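Local coordinates for aminoglycoside phosphotransferase (Streptomyces rimosus, PDB 6FUC), which probably transfers a phosphate from ATP to the 3''-hydroxyl of streptomycin, inactivating the antibiotic and so giving resistance to it, at residues 188-196 with 224-232. Sequence-based numbering, arbitrary orientation. Where two conformers were deposited one is given.
Sequences GDLCLPNII and LLFATARET
The carbonyl O of Leu190 packs against Leu225, 3.4 Å from its CB, where segment 188-196 runs along segment 224-232 of helix 219-233. The backbones come closest just beyond, with the CA atoms of Cys191 and Leu225 4.9 Å apart. Segment 188-196 makes an inverse gamma turn centred on Leu190, then a short 3-10 turn at 192-194 that leads into the strand begun by Ile195.

Thr228 makes the one hydrogen bond across the contact. Its chi1 of 60° tucks OG1 in over the backbone, from where it donates to Leu224 O one turn back and accepts from Leu192 N (3.0 Å, N-H...O 152°). One hydroxyl thus ties the start of the 3-10 turn to the helix, while Thr228 CG2 rests on Cys191 CB. Leu192 and Thr228 run antiparallel as side chains, Leu192 CG beside the hydroxyl OG1; Leu192 CD1 reaches Ala229 CA at 3.8 Å, and Leu192 CD2 meets Leu225 CD1 at 3.5 Å. Leu225 CD1 also touches Ile195 CD1; the other Leu225 methyl, CD2, lies beside Leu190 CD2 at 4.2 Å. Asn194 ND2 donates almost straight to Asp189 O (2.9 Å, 170°), which lies within 8° of the Asn194 amide plane, so the bond holds that amide flat against the Asp189 carbonyl and helps close the loop.

The sequence HGDLCLPN beginning at His187 matches the HGDxxxxN catalytic-loop motif of aminoglycoside phosphotransferases and related kinases, so this contact probably packs the catalytic loop onto helix 219-233 in the C-terminal lobe. Asp221, earlier in that helix, also accepts a hydrogen bond from Gly188 N. Helix 100-117 meets both segments, with Val114 against Leu190, Leu103 against Leu192 and Thr232, and Trp107 against Ala229; Phe247 of helix 243-251 packs on Leu225, and strand 195-197 runs between strands 93-94 and 204-207.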
loop_
_atom_site.group_PDB
_atom_site.type_symbol
_atom_site.label_atom_id
_atom_site.label_comp_id
_atom_site.label_asym_id
_atom_site.label_seq_id
_atom_site.Cartn_x
_atom_site.Cartn_y
_atom_site.Cartn_z
ATOM N N GLY A 188 -3.370 -3.929 -0.144
ATOM C CA GLY A 188 -2.094 -4.503 0.219
ATOM C C GLY A 188 -1.146 -3.573 0.911
ATOM O O GLY A 188 -0.203 -4.065 1.547
ATOM N N ASP A 189 -1.358 -2.269 0.792
ATOM C CA ASP A 189 -0.547 -1.264 1.490
ATOM C C ASP A 189 -1.431 -0.027 1.693
ATOM O O ASP A 189 -1.173 1.057 1.162
ATOM C CB ASP A 189 0.716 -0.934 0.727
ATOM C CG ASP A 189 1.589 0.076 1.412
ATOM O OD1 ASP A 189 1.501 0.185 2.645
ATOM O OD2 ASP A 189 2.378 0.753 0.713
ATOM N N LEU A 190 -2.472 -0.206 2.490
ATOM C CA LEU A 190 -3.588 0.798 2.563
ATOM C C LEU A 190 -3.264 1.855 3.617
ATOM O O LEU A 190 -4.079 2.142 4.505
ATOM C CB LEU A 190 -4.916 0.144 2.741
ATOM C CG LEU A 190 -6.126 1.075 2.453
ATOM C CD1 LEU A 190 -6.192 1.432 0.960
ATOM C CD2 LEU A 190 -7.411 0.418 2.904
ATOM N N CYS A 191 -2.087 2.475 3.501
ATOM C CA CYS A 191 -1.795 3.674 4.252
ATOM C C CYS A 191 -2.405 4.863 3.541
ATOM O O CYS A 191 -2.593 4.860 2.302
ATOM C CB CYS A 191 -0.311 3.828 4.382
ATOM S SG CYS A 191 0.637 3.752 2.933
ATOM N N LEU A 192 -2.618 5.970 4.259
ATOM C CA LEU A 192 -3.229 7.168 3.655
ATOM C C LEU A 192 -2.589 7.699 2.378
ATOM O O LEU A 192 -3.316 8.152 1.507
ATOM C CB LEU A 192 -3.313 8.321 4.663
ATOM C CG LEU A 192 -4.303 8.184 5.791
ATOM C CD1 LEU A 192 -4.280 9.460 6.608
ATOM C CD2 LEU A 192 -5.720 7.900 5.300
ATOM N N PRO A 193 -1.251 7.636 2.219
ATOM C CA PRO A 193 -0.676 8.144 0.993
ATOM C C PRO A 193 -1.210 7.463 -0.252
ATOM O O PRO A 193 -1.090 8.023 -1.350
ATOM C CB PRO A 193 0.840 7.873 1.148
ATOM C CG PRO A 193 1.035 7.998 2.648
ATOM C CD PRO A 193 -0.186 7.337 3.215
ATOM N N ASN A 194 -1.695 6.238 -0.112
ATOM C CA ASN A 194 -2.088 5.420 -1.268
ATOM C C ASN A 194 -3.544 5.557 -1.642
ATOM O O ASN A 194 -4.026 4.857 -2.555
ATOM C CB ASN A 194 -1.615 3.994 -1.093
ATOM C CG ASN A 194 -0.134 3.899 -1.057
ATOM O OD1 ASN A 194 0.567 4.742 -1.649
ATOM N ND2 ASN A 194 0.399 2.841 -0.462
ATOM N N ILE A 195 -4.249 6.464 -0.980
ATOM C CA ILE A 195 -5.672 6.764 -1.284
ATOM C C ILE A 195 -5.667 8.210 -1.789
ATOM O O ILE A 195 -5.292 9.112 -1.069
ATOM C CB ILE A 195 -6.558 6.614 -0.044
ATOM C CG1 ILE A 195 -6.407 5.217 0.578
ATOM C CG2 ILE A 195 -7.964 6.964 -0.405
ATOM C CD1 ILE A 195 -7.096 5.090 1.872
ATOM N N ILE A 196 -6.093 8.402 -3.034
ATOM C CA ILE A 196 -6.120 9.736 -3.640
ATOM C C ILE A 196 -7.550 10.249 -3.533
ATOM O O ILE A 196 -8.497 9.547 -3.927
ATOM C CB ILE A 196 -5.659 9.717 -5.082
ATOM C CG1 ILE A 196 -4.287 9.047 -5.215
ATOM C CG2 ILE A 196 -5.603 11.153 -5.620
ATOM C CD1 ILE A 196 -3.159 9.594 -4.362
ATOM N N LEU A 224 -3.545 -0.540 8.671
ATOM C CA LEU A 224 -2.680 0.553 8.161
ATOM C C LEU A 224 -3.463 1.824 7.942
ATOM O O LEU A 224 -2.980 2.911 8.224
ATOM C CB LEU A 224 -1.999 0.125 6.867
ATOM C CG LEU A 224 -1.142 -1.131 6.889
ATOM C CD1 LEU A 224 -0.445 -1.310 5.594
ATOM C CD2 LEU A 224 -0.370 -1.396 8.111
ATOM N N LEU A 225 -4.681 1.690 7.457
ATOM C CA LEU A 225 -5.535 2.845 7.247
ATOM C C LEU A 225 -5.812 3.529 8.600
ATOM O O LEU A 225 -5.667 4.746 8.728
ATOM C CB LEU A 225 -6.791 2.428 6.577
ATOM C CG LEU A 225 -7.812 3.556 6.420
ATOM C CD1 LEU A 225 -7.353 4.786 5.682
ATOM C CD2 LEU A 225 -9.031 2.993 5.760
ATOM N N PHE A 226 -6.198 2.749 9.597
ATOM C CA PHE A 226 -6.528 3.336 10.872
ATOM C C PHE A 226 -5.305 3.948 11.522
ATOM O O PHE A 226 -5.427 5.064 12.103
ATOM C CB PHE A 226 -7.134 2.311 11.810
ATOM C CG PHE A 226 -8.475 1.795 11.414
ATOM C CD1 PHE A 226 -9.241 2.436 10.497
ATOM C CD2 PHE A 226 -9.019 0.681 12.063
ATOM C CE1 PHE A 226 -10.502 1.988 10.170
ATOM C CE2 PHE A 226 -10.257 0.216 11.744
ATOM C CZ PHE A 226 -11.043 0.864 10.793
ATOM N N ALA A 227 -4.162 3.277 11.497
ATOM C CA ALA A 227 -2.973 3.836 12.184
ATOM C C ALA A 227 -2.528 5.110 11.508
ATOM O O ALA A 227 -2.169 6.065 12.175
ATOM C CB ALA A 227 -1.877 2.787 12.149
ATOM N N THR A 228 -2.539 5.149 10.176
ATOM C CA THR A 228 -2.096 6.370 9.505
ATOM C C THR A 228 -3.101 7.496 9.657
ATOM O O THR A 228 -2.740 8.653 9.822
ATOM C CB THR A 228 -1.648 6.115 8.079
ATOM O OG1 THR A 228 -2.719 5.553 7.272
ATOM C CG2 THR A 228 -0.453 5.225 8.030
ATOM N N ALA A 229 -4.375 7.191 9.712
ATOM C CA ALA A 229 -5.343 8.250 9.995
ATOM C C ALA A 229 -5.249 8.783 11.420
ATOM O O ALA A 229 -5.527 9.961 11.600
ATOM C CB ALA A 229 -6.737 7.711 9.832
ATOM N N ARG A 230 -4.852 7.967 12.375
ATOM C CA ARG A 230 -4.677 8.456 13.741
ATOM C C ARG A 230 -3.667 9.579 13.798
ATOM O O ARG A 230 -3.801 10.480 14.612
ATOM C CB ARG A 230 -4.269 7.319 14.708
ATOM C CG ARG A 230 -5.400 6.390 15.140
ATOM C CD ARG A 230 -5.135 5.345 16.238
ATOM N NE ARG A 230 -4.153 4.293 15.951
ATOM C CZ ARG A 230 -4.434 3.100 15.396
ATOM N NH1 ARG A 230 -5.676 2.814 14.994
ATOM N NH2 ARG A 230 -3.473 2.188 15.208
ATOM N N GLU A 231 -2.689 9.582 12.887
ATOM C CA GLU A 231 -1.762 10.703 12.832
ATOM C C GLU A 231 -2.446 12.004 12.465
ATOM O O GLU A 231 -2.136 13.070 13.000
ATOM C CB GLU A 231 -0.566 10.446 11.919
ATOM C CG GLU A 231 0.158 9.166 12.375
ATOM N N THR A 232 -3.408 11.951 11.578
ATOM C CA THR A 232 -4.178 13.137 11.240
ATOM C C THR A 232 -5.111 13.572 12.349
ATOM O O THR A 232 -5.274 14.802 12.565
ATOM C CB THR A 232 -4.889 12.884 9.904
ATOM O OG1 THR A 232 -3.885 12.666 8.939
ATOM C CG2 THR A 232 -5.783 14.045 9.511
#